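Local coordinates for fusolin (Unidentified entomopoxvirus, PDB 4YN2), which forms the crystalline spindles of an insect poxvirus that enhance virulence, and probably binds or oxidises chitin through a lytic polysaccharide monooxygenase-like domain, at residues Glu148-Lys153 / Gly166-Ile171; Val130-Glu135 / Val197-Arg202; Gln59-Gln64 / Gly104-Val109. One frame throughout, in Å; residues are numbered along the deposited sequence.

Contact 1 (Glu148-Lys153 / Gly166-Ile171); sequences EVYITK and GNLDLI. With NAG (2-acetamido-2-deoxy-beta-D-glucopyranose), chain B.
Y150 and L170 face each other on two antiparallel strands, 145-152 and 168-174, of the beta-sandwich core expected for a lytic polysaccharide monooxygenase. They are a non-hydrogen-bonded pair, and both side chains leave the sheet on one face. L170 lays CD1 over one face of the Y150 ring, off-centre toward the rim. This is a CH-pi contact, with CD1 3.8 Å from the ring centroid. W165 meets the same ring edge-to-face. The first torsion of L170 sets CG anti to the backbone N (chi1 179°). The second sends CD1 to the tyrosine and CD2 toward the sugar, where CD2 lies 3.6 Å from C8 of the NAG acetamide.

L168 is on the same face as Y150. Its CD2 packs against Y150 CB and, 3.9 Å away, against T152 CG2. T152 turns its hydroxyl to the backbone N of V207 on the next strand. On the other face the I151 and I171 side chains meet through their CG2 methyls, 3.7 Å apart. I171 N donates to V149 O in the carbonyl plane. I151 and D169 exchange two backbone bonds. K153 N adds another to N167 O, just past the end of strand 145-152.

K153 also crosses D169 at about a right angle. Its chain runs out extended and bends at the last torsion (chi4 -75°). That brings NZ to the syn side of D169 OD1, a 2.7 Å salt bridge at the partly exposed margin.

E148 borders the glycan. Its OE1 is held by R211 in a salt bridge and takes the Y150 hydroxyl, 2.6 Å from OH to OE1, from above the carboxylate plane. The other oxygen, OE2, accepts a nearly straight bond from NAG N2 at 2.7 Å.

Contact 2 (Val130-Glu135 / Val197-Arg202); sequences VPLELE and VPIPIR. With EDO (1,2-ethanediol), chain D.
An antiparallel ladder in the four-stranded sheet of the beta-sandwich joins strands 129-138 and 191-200. V130 pairs with I199, and L132 with V197. Each pair exchanges two backbone hydrogen bonds. The L132 N to V197 O bond is 2.8 Å long and nearly straight at hydrogen (178°). Between them P131 and P198 form the non-hydrogen-bonded pair. Neither proline has an N-H to give. Here none is needed across the ladder.

V130, L132, V197 and I199 pack on the face opposite the prolines. I199 CG1 sits 3.8 Å from L132 CB. L134, further along its strand, reaches V197 and I199 and crosses them obliquely. Its CD2 touches V197 CG2 at 4.0 Å, and its CD1 lies 4.2 Å from I199 CD1. At the other end I201 swings CD1 back onto V130, to a tight 3.3 Å from CG2. In I201, chi1 (-50°) and chi2 (-45°) together bring CD1 round to V130. E133 projects away from strand 191-200 at its CB. Its OE2 forms a salt bridge with R194 and accepts from O1 of an ethanediol, probably from the crystallisation liquor.

L134 packs on V149 of strand 145-152, and I199 on I151. I171 of strand 168-174 touches V197 and I199, while F230 of strand 220-231 lies against I199 and I201.

Contact 3 (Gln59-Gln64 / Gly104-Val109); sequences QYEFQQ and GDKSGV
E61 reaches from the last turn of helix 51-63 into the loop 104-109. Its CG is anti to the backbone N (chi1 170°) and the chain stays extended, so the carboxylate comes to the start of the 3-10 segment that begins at S107. There OE2 lies 2.9 Å from G108 N and 3.3 Å from V109 N. Both bonds are weak, and the one from G108 is strongly bent. The stem of E61 slides past V109 in the opposite direction, with CG 3.9 Å from V109 CG2. That methyl also meets F62, in the plane of the ring and at its edge, where CE1 approaches it.

The Y60 ring stands beside G104, its CE1 3.8 Å from the glycine CA. The G104 backbone, at positive phi, lies close against the ring. Q64 folds back over one face of Y60. Its chi1 (-59°, CG anti to the carbonyl carbon) sets CG above the ring centre, and the bend at chi2 turns the amide from there. K106 runs alongside the pair, its CE 3.9 Å from Q64 CB and 4.2 Å from Y60 CE1. One water gathers the polar ends: it is 2.8 Å from Y60 OH and accepts from K106 NZ at the same distance. K106 NZ also donates to the carbonyl oxygens of E67 and F103.

The loop is shaped by an Asx turn. D105 OD1 accepts from S107 N, 3.0 Å away, and from S107 OG on its syn lone pair. This fixes the bend leading into the 3-10 segment.

Further out, D105 OD2 makes a salt bridge with K43 of helix 31-48. V40 and Y37 of that helix pack on E61 and F62, and F19 meets the F62 ring edge-to-face. V109 O accepts from R10 NH1.

In the fold
Contact 1 is in the mixed sheet and contact 2 in the four-stranded sheet packed on it, their centres 13 Å apart. Contact 1 is nested within contact 2 along the chain. R202 NH2 probably donates to T152 O at 2.8 Å, while I171 CD1 packs on P200 CD at 3.7 Å. Contact 3 stands apart, about 23 Å from contact 1 and 27 Å from contact 2 between centres. The glycan, probably N-linked to N173, packs against E148, Y150 and L170 of contact 1. The zinc ion, about 10 Å from the Q64 side chain of contact 3, is held by H1 and H142. These match the copper-holding histidine brace of lytic polysaccharide monooxygenases, whose site zinc probably occupies.

Contact 1 (Glu148-Lys153 / Gly166-Ile171)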
loop_
_atom_site.group_PDB
_atom_site.type_symbol
_atom_site.label_atom_id
_atom_site.label_comp_id
_atom_site.label_asym_id
_atom_site.label_seq_id
_atom_site.Cartn_x
_atom_site.Cartn_y
_atom_site.Cartn_z
ATOM N N GLU A 148 -5.402 14.358 4.320
ATOM C CA GLU A 148 -4.000 14.345 4.689
ATOM C C GLU A 148 -3.394 13.147 4.038
ATOM O O GLU A 148 -4.032 12.089 4.005
ATOM C CB GLU A 148 -3.781 14.291 6.204
ATOM C CG GLU A 148 -4.266 15.518 6.951
ATOM C CD GLU A 148 -4.226 15.360 8.455
ATOM O OE1 GLU A 148 -4.032 14.220 8.933
ATOM O OE2 GLU A 148 -4.386 16.378 9.163
ATOM N N VAL A 149 -2.184 13.292 3.505
ATOM C CA VAL A 149 -1.442 12.179 2.940
ATOM C C VAL A 149 -0.117 12.123 3.648
ATOM O O VAL A 149 0.562 13.146 3.769
ATOM C CB VAL A 149 -1.252 12.245 1.409
ATOM C CG1 VAL A 149 -0.637 10.953 0.892
ATOM C CG2 VAL A 149 -2.576 12.516 0.704
ATOM N N TYR A 150 0.235 10.935 4.140
ATOM C CA TYR A 150 1.517 10.659 4.768
ATOM C C TYR A 150 2.221 9.654 3.931
ATOM O O TYR A 150 1.570 8.929 3.191
ATOM C CB TYR A 150 1.377 10.108 6.198
ATOM C CG TYR A 150 0.561 10.958 7.138
ATOM C CD1 TYR A 150 -0.828 10.986 7.058
ATOM C CD2 TYR A 150 1.173 11.740 8.113
ATOM C CE1 TYR A 150 -1.588 11.766 7.923
ATOM C CE2 TYR A 150 0.421 12.548 8.968
ATOM C CZ TYR A 150 -0.960 12.568 8.858
ATOM O OH TYR A 150 -1.701 13.358 9.699
ATOM N N ILE A 151 3.532 9.586 4.053
ATOM C CA ILE A 151 4.335 8.577 3.391
ATOM C C ILE A 151 5.265 8.000 4.432
ATOM O O ILE A 151 5.739 8.715 5.318
ATOM C CB ILE A 151 5.102 9.089 2.136
ATOM C CG1 ILE A 151 5.733 7.907 1.372
ATOM C CG2 ILE A 151 6.162 10.154 2.496
ATOM C CD1 ILE A 151 6.232 8.245 -0.020
ATOM N N THR A 152 5.555 6.716 4.311
ATOM C CA THR A 152 6.495 6.092 5.203
ATOM C C THR A 152 7.871 6.736 5.041
ATOM O O THR A 152 8.235 7.183 3.952
ATOM C CB THR A 152 6.568 4.600 4.951
ATOM O OG1 THR A 152 6.555 4.364 3.542
ATOM C CG2 THR A 152 5.443 3.838 5.638
ATOM N N LYS A 153 8.639 6.745 6.114
ATOM C CA LYS A 153 10.003 7.281 6.105
ATOM C C LYS A 153 10.894 6.454 5.157
ATOM O O LYS A 153 10.571 5.299 4.859
ATOM C CB LYS A 153 10.589 7.340 7.527
ATOM C CG LYS A 153 9.984 8.481 8.327
ATOM C CD LYS A 153 10.555 8.597 9.721
ATOM C CE LYS A 153 9.837 9.627 10.579
ATOM N NZ LYS A 153 10.194 11.018 10.206
ATOM N N GLY A 166 5.006 7.012 14.106
ATOM C CA GLY A 166 6.432 7.251 14.264
ATOM C C GLY A 166 7.272 7.060 13.021
ATOM O O GLY A 166 8.396 7.564 12.985
ATOM N N ASN A 167 6.779 6.315 11.998
ATOM C CA ASN A 167 7.551 6.135 10.768
ATOM C C ASN A 167 6.799 6.708 9.561
ATOM O O ASN A 167 7.110 6.356 8.421
ATOM C CB ASN A 167 7.991 4.679 10.550
ATOM C CG ASN A 167 6.894 3.663 10.392
ATOM O OD1 ASN A 167 5.726 3.980 10.205
ATOM N ND2 ASN A 167 7.251 2.408 10.477
ATOM N N LEU A 168 5.887 7.664 9.811
ATOM C CA LEU A 168 5.139 8.372 8.779
ATOM C C LEU A 168 5.506 9.845 8.772
ATOM O O LEU A 168 5.649 10.439 9.834
ATOM C CB LEU A 168 3.622 8.245 9.008
ATOM C CG LEU A 168 2.956 6.937 8.615
ATOM C CD1 LEU A 168 1.488 6.989 8.987
ATOM C CD2 LEU A 168 3.158 6.627 7.131
ATOM N N ASP A 169 5.591 10.436 7.573
ATOM C CA ASP A 169 5.865 11.856 7.340
ATOM C C ASP A 169 4.686 12.487 6.623
ATOM O O ASP A 169 4.299 11.957 5.583
ATOM C CB ASP A 169 7.097 12.019 6.441
ATOM C CG ASP A 169 8.420 11.655 7.059
ATOM O OD1 ASP A 169 8.581 11.864 8.276
ATOM O OD2 ASP A 169 9.318 11.232 6.315
ATOM N N LEU A 170 4.153 13.625 7.110
ATOM C CA LEU A 170 3.049 14.305 6.430
ATOM C C LEU A 170 3.578 14.991 5.178
ATOM O O LEU A 170 4.548 15.735 5.276
ATOM C CB LEU A 170 2.385 15.327 7.363
ATOM C CG LEU A 170 1.210 16.148 6.785
ATOM C CD1 LEU A 170 -0.036 15.315 6.640
ATOM C CD2 LEU A 170 0.907 17.308 7.683
ATOM N N ILE A 171 2.986 14.717 4.002
ATOM C CA ILE A 171 3.407 15.361 2.743
ATOM C C ILE A 171 2.280 16.191 2.114
ATOM O O ILE A 171 2.546 16.923 1.168
ATOM C CB ILE A 171 3.963 14.326 1.725
ATOM C CG1 ILE A 171 2.915 13.252 1.333
ATOM C CG2 ILE A 171 5.234 13.682 2.302
ATOM C CD1 ILE A 171 3.278 12.418 0.123
HETATM C C1 NAG B . -4.223 20.052 8.250
HETATM C C2 NAG B . -3.630 19.960 9.653
HETATM C C3 NAG B . -4.738 20.254 10.663
HETATM C C4 NAG B . -5.415 21.585 10.346
HETATM C C5 NAG B . -5.867 21.638 8.890
HETATM C C6 NAG B . -6.433 22.981 8.478
HETATM C C7 NAG B . -1.824 18.437 10.366
HETATM C C8 NAG B . -1.391 17.006 10.455
HETATM N N2 NAG B . -3.063 18.644 9.893
HETATM O O3 NAG B . -4.132 20.320 11.947
HETATM O O4 NAG B . -6.562 21.761 11.164
HETATM O O5 NAG B . -4.746 21.363 8.041
HETATM O O6 NAG B . -5.574 24.057 8.807
HETATM O O7 NAG B . -1.098 19.357 10.727
#

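Contact 2 (Val130-Glu135 / Val197-Arg202)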
loop_
_atom_site.group_PDB
_atom_site.type_symbol
_atom_site.label_atom_id
_atom_site.label_comp_id
_atom_site.label_asym_id
_atom_site.label_seq_id
_atom_site.Cartn_x
_atom_site.Cartn_y
_atom_site.Cartn_z
ATOM N N VAL A 130 7.397 12.960 -7.451
ATOM C CA VAL A 130 6.564 12.655 -8.615
ATOM C C VAL A 130 5.203 13.276 -8.321
ATOM O O VAL A 130 4.555 12.853 -7.361
ATOM C CB VAL A 130 6.479 11.115 -8.936
ATOM C CG1 VAL A 130 5.165 10.739 -9.630
ATOM C CG2 VAL A 130 7.647 10.664 -9.813
ATOM N N PRO A 131 4.757 14.302 -9.084
ATOM C CA PRO A 131 3.397 14.804 -8.884
ATOM C C PRO A 131 2.446 13.726 -9.361
ATOM O O PRO A 131 2.515 13.325 -10.520
ATOM C CB PRO A 131 3.344 16.062 -9.745
ATOM C CG PRO A 131 4.328 15.831 -10.814
ATOM C CD PRO A 131 5.382 14.914 -10.272
ATOM N N LEU A 132 1.673 13.162 -8.453
ATOM C CA LEU A 132 0.748 12.087 -8.785
ATOM C C LEU A 132 -0.631 12.534 -8.461
ATOM O O LEU A 132 -0.873 13.021 -7.351
ATOM C CB LEU A 132 1.103 10.816 -8.001
ATOM C CG LEU A 132 0.469 9.509 -8.484
ATOM C CD1 LEU A 132 0.945 9.144 -9.890
ATOM C CD2 LEU A 132 0.801 8.376 -7.531
ATOM N N GLU A 133 -1.558 12.372 -9.405
ATOM C CA GLU A 133 -2.935 12.732 -9.127
ATOM C C GLU A 133 -3.632 11.574 -8.443
ATOM O O GLU A 133 -4.002 10.588 -9.089
ATOM C CB GLU A 133 -3.683 13.144 -10.367
ATOM C CG GLU A 133 -4.984 13.835 -9.994
ATOM C CD GLU A 133 -5.816 14.194 -11.199
ATOM O OE1 GLU A 133 -5.916 13.354 -12.120
ATOM O OE2 GLU A 133 -6.372 15.313 -11.229
ATOM N N LEU A 134 -3.787 11.688 -7.137
ATOM C CA LEU A 134 -4.471 10.680 -6.341
ATOM C C LEU A 134 -5.960 10.725 -6.634
ATOM O O LEU A 134 -6.492 11.800 -6.912
ATOM C CB LEU A 134 -4.222 10.897 -4.831
ATOM C CG LEU A 134 -2.992 10.178 -4.256
ATOM C CD1 LEU A 134 -1.756 10.518 -5.013
ATOM C CD2 LEU A 134 -2.818 10.501 -2.789
ATOM N N GLU A 135 -6.625 9.565 -6.623
ATOM C CA GLU A 135 -8.080 9.494 -6.800
ATOM C C GLU A 135 -8.686 8.783 -5.603
ATOM O O GLU A 135 -8.391 7.605 -5.390
ATOM C CB GLU A 135 -8.429 8.764 -8.108
ATOM C CG GLU A 135 -9.914 8.710 -8.444
ATOM C CD GLU A 135 -10.278 7.680 -9.498
ATOM O OE1 GLU A 135 -9.854 6.511 -9.359
ATOM O OE2 GLU A 135 -11.015 8.032 -10.446
ATOM N N VAL A 197 -0.667 15.348 -5.676
ATOM C CA VAL A 197 0.205 15.274 -4.519
ATOM C C VAL A 197 1.633 15.029 -4.983
ATOM O O VAL A 197 1.865 14.101 -5.772
ATOM C CB VAL A 197 -0.267 14.151 -3.558
ATOM C CG1 VAL A 197 0.600 14.109 -2.298
ATOM C CG2 VAL A 197 -1.734 14.350 -3.183
ATOM N N PRO A 198 2.608 15.803 -4.464
ATOM C CA PRO A 198 4.008 15.518 -4.789
ATOM C C PRO A 198 4.487 14.367 -3.913
ATOM O O PRO A 198 4.665 14.531 -2.712
ATOM C CB PRO A 198 4.723 16.842 -4.497
ATOM C CG PRO A 198 3.872 17.550 -3.532
ATOM C CD PRO A 198 2.502 16.927 -3.512
ATOM N N ILE A 199 4.645 13.195 -4.508
ATOM C CA ILE A 199 5.056 11.992 -3.801
ATOM C C ILE A 199 6.587 11.927 -3.761
ATOM O O ILE A 199 7.190 11.810 -4.823
ATOM C CB ILE A 199 4.461 10.732 -4.481
ATOM C CG1 ILE A 199 2.920 10.818 -4.673
ATOM C CG2 ILE A 199 4.834 9.476 -3.713
ATOM C CD1 ILE A 199 2.114 10.945 -3.457
ATOM N N PRO A 200 7.236 11.916 -2.572
ATOM C CA PRO A 200 8.698 11.748 -2.541
ATOM C C PRO A 200 9.097 10.391 -3.104
ATOM O O PRO A 200 8.441 9.388 -2.802
ATOM C CB PRO A 200 9.040 11.847 -1.046
ATOM C CG PRO A 200 7.857 12.495 -0.413
ATOM C CD PRO A 200 6.689 12.016 -1.205
ATOM N N ILE A 201 10.142 10.359 -3.946
ATOM C CA ILE A 201 10.583 9.110 -4.553
ATOM C C ILE A 201 11.332 8.282 -3.518
ATOM O O ILE A 201 11.903 8.809 -2.569
ATOM C CB ILE A 201 11.450 9.338 -5.829
ATOM C CG1 ILE A 201 10.788 10.303 -6.820
ATOM C CG2 ILE A 201 11.756 8.028 -6.540
ATOM C CD1 ILE A 201 9.379 10.100 -7.097
ATOM N N ARG A 202 11.256 6.974 -3.694
ATOM C CA ARG A 202 11.916 5.958 -2.888
ATOM C C ARG A 202 12.548 4.953 -3.819
ATOM O O ARG A 202 12.068 4.769 -4.934
ATOM C CB ARG A 202 10.893 5.251 -1.983
ATOM C CG ARG A 202 10.094 6.166 -1.052
ATOM C CD ARG A 202 10.955 6.604 0.087
ATOM N NE ARG A 202 10.214 7.288 1.150
ATOM C CZ ARG A 202 10.265 8.585 1.433
ATOM N NH1 ARG A 202 10.965 9.415 0.672
ATOM N NH2 ARG A 202 9.599 9.066 2.475
HETATM C C1 EDO D . -6.453 18.440 -9.259
HETATM O O1 EDO D . -5.567 17.316 -9.298
HETATM C C2 EDO D . -6.528 19.038 -7.830
HETATM O O2 EDO D . -5.261 18.952 -7.173
#

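Contact 3 (Gln59-Gln64 / Gly104-Val109)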
loop_
_atom_site.group_PDB
_atom_site.type_symbol
_atom_site.label_atom_id
_atom_site.label_comp_id
_atom_site.label_asym_id
_atom_site.label_seq_id
_atom_site.Cartn_x
_atom_site.Cartn_y
_atom_site.Cartn_z
ATOM N N GLN A 59 -14.634 -12.150 6.374
ATOM C CA GLN A 59 -15.353 -11.559 5.245
ATOM C C GLN A 59 -15.629 -10.071 5.466
ATOM O O GLN A 59 -15.483 -9.275 4.538
ATOM C CB GLN A 59 -16.673 -12.286 5.010
ATOM C CG GLN A 59 -16.508 -13.649 4.370
ATOM C CD GLN A 59 -17.832 -14.365 4.256
ATOM O OE1 GLN A 59 -18.834 -14.007 4.883
ATOM N NE2 GLN A 59 -17.887 -15.355 3.404
ATOM N N TYR A 60 -16.009 -9.701 6.699
ATOM C CA TYR A 60 -16.315 -8.321 7.083
ATOM C C TYR A 60 -15.125 -7.409 6.805
ATOM O O TYR A 60 -15.305 -6.284 6.355
ATOM C CB TYR A 60 -16.710 -8.285 8.571
ATOM C CG TYR A 60 -17.052 -6.925 9.118
ATOM C CD1 TYR A 60 -16.064 -6.087 9.618
ATOM C CD2 TYR A 60 -18.371 -6.496 9.197
ATOM C CE1 TYR A 60 -16.376 -4.845 10.150
ATOM C CE2 TYR A 60 -18.700 -5.269 9.762
ATOM C CZ TYR A 60 -17.700 -4.456 10.263
ATOM O OH TYR A 60 -18.026 -3.217 10.758
ATOM N N GLU A 61 -13.901 -7.912 7.056
ATOM C CA GLU A 61 -12.669 -7.167 6.832
ATOM C C GLU A 61 -12.574 -6.668 5.385
ATOM O O GLU A 61 -12.182 -5.517 5.162
ATOM C CB GLU A 61 -11.469 -8.063 7.193
ATOM C CG GLU A 61 -10.111 -7.538 6.801
ATOM C CD GLU A 61 -9.008 -8.397 7.374
ATOM O OE1 GLU A 61 -8.952 -9.606 7.054
ATOM O OE2 GLU A 61 -8.213 -7.863 8.172
ATOM N N PHE A 62 -12.980 -7.494 4.402
ATOM C CA PHE A 62 -12.940 -7.066 3.007
ATOM C C PHE A 62 -14.252 -6.480 2.520
ATOM O O PHE A 62 -14.197 -5.623 1.647
ATOM C CB PHE A 62 -12.510 -8.209 2.104
ATOM C CG PHE A 62 -11.113 -8.745 2.347
ATOM C CD1 PHE A 62 -10.152 -7.980 3.010
ATOM C CD2 PHE A 62 -10.706 -9.942 1.778
ATOM C CE1 PHE A 62 -8.874 -8.487 3.243
ATOM C CE2 PHE A 62 -9.417 -10.433 1.990
ATOM C CZ PHE A 62 -8.523 -9.716 2.747
ATOM N N GLN A 63 -15.406 -6.872 3.080
ATOM C CA GLN A 63 -16.687 -6.297 2.674
ATOM C C GLN A 63 -16.737 -4.818 3.039
ATOM O O GLN A 63 -17.284 -4.026 2.284
ATOM C CB GLN A 63 -17.869 -7.041 3.333
ATOM C CG GLN A 63 -19.252 -6.441 2.982
ATOM C CD GLN A 63 -20.397 -7.050 3.737
ATOM O OE1 GLN A 63 -20.250 -8.035 4.452
ATOM N NE2 GLN A 63 -21.564 -6.426 3.635
ATOM N N GLN A 64 -16.170 -4.450 4.192
ATOM C CA GLN A 64 -16.163 -3.072 4.662
ATOM C C GLN A 64 -14.961 -2.283 4.129
ATOM O O GLN A 64 -14.446 -1.441 4.844
ATOM C CB GLN A 64 -16.160 -3.052 6.194
ATOM C CG GLN A 64 -17.336 -3.749 6.843
ATOM C CD GLN A 64 -18.641 -3.144 6.435
ATOM O OE1 GLN A 64 -19.360 -3.701 5.617
ATOM N NE2 GLN A 64 -18.947 -1.970 6.954
ATOM N N GLY A 104 -15.311 -3.635 13.679
ATOM C CA GLY A 104 -14.813 -4.995 13.620
ATOM C C GLY A 104 -13.313 -5.147 13.685
ATOM O O GLY A 104 -12.616 -4.369 14.351
ATOM N N ASP A 105 -12.832 -6.183 13.006
ATOM C CA ASP A 105 -11.431 -6.539 12.959
ATOM C C ASP A 105 -10.916 -6.506 11.530
ATOM O O ASP A 105 -11.187 -7.414 10.738
ATOM C CB ASP A 105 -11.236 -7.931 13.566
ATOM C CG ASP A 105 -9.793 -8.291 13.845
ATOM O OD1 ASP A 105 -8.885 -7.542 13.381
ATOM O OD2 ASP A 105 -9.559 -9.300 14.546
ATOM N N LYS A 106 -10.125 -5.468 11.217
ATOM C CA LYS A 106 -9.481 -5.322 9.925
ATOM C C LYS A 106 -7.956 -5.423 10.109
ATOM O O LYS A 106 -7.205 -5.013 9.231
ATOM C CB LYS A 106 -9.882 -3.995 9.292
ATOM C CG LYS A 106 -11.384 -3.877 9.023
ATOM C CD LYS A 106 -11.831 -2.457 9.078
ATOM C CE LYS A 106 -13.308 -2.318 8.800
ATOM N NZ LYS A 106 -13.921 -1.209 9.564
ATOM N N SER A 107 -7.493 -5.990 11.244
ATOM C CA SER A 107 -6.065 -6.039 11.578
ATOM C C SER A 107 -5.260 -6.973 10.674
ATOM O O SER A 107 -4.045 -6.840 10.626
ATOM C CB SER A 107 -5.857 -6.429 13.039
ATOM O OG SER A 107 -6.358 -7.732 13.284
ATOM N N GLY A 108 -5.913 -7.859 9.930
ATOM C CA GLY A 108 -5.217 -8.695 8.961
ATOM C C GLY A 108 -4.575 -7.869 7.865
ATOM O O GLY A 108 -3.504 -8.207 7.361
ATOM N N VAL A 109 -5.200 -6.741 7.525
ATOM C CA VAL A 109 -4.694 -5.840 6.488
ATOM C C VAL A 109 -3.471 -5.048 6.999
ATOM O O VAL A 109 -2.739 -4.481 6.189
ATOM C CB VAL A 109 -5.854 -4.922 5.991
ATOM C CG1 VAL A 109 -5.369 -3.842 5.039
ATOM C CG2 VAL A 109 -6.928 -5.765 5.317
HETATM O O HOH W 1 -16.675 -1.230 9.354
#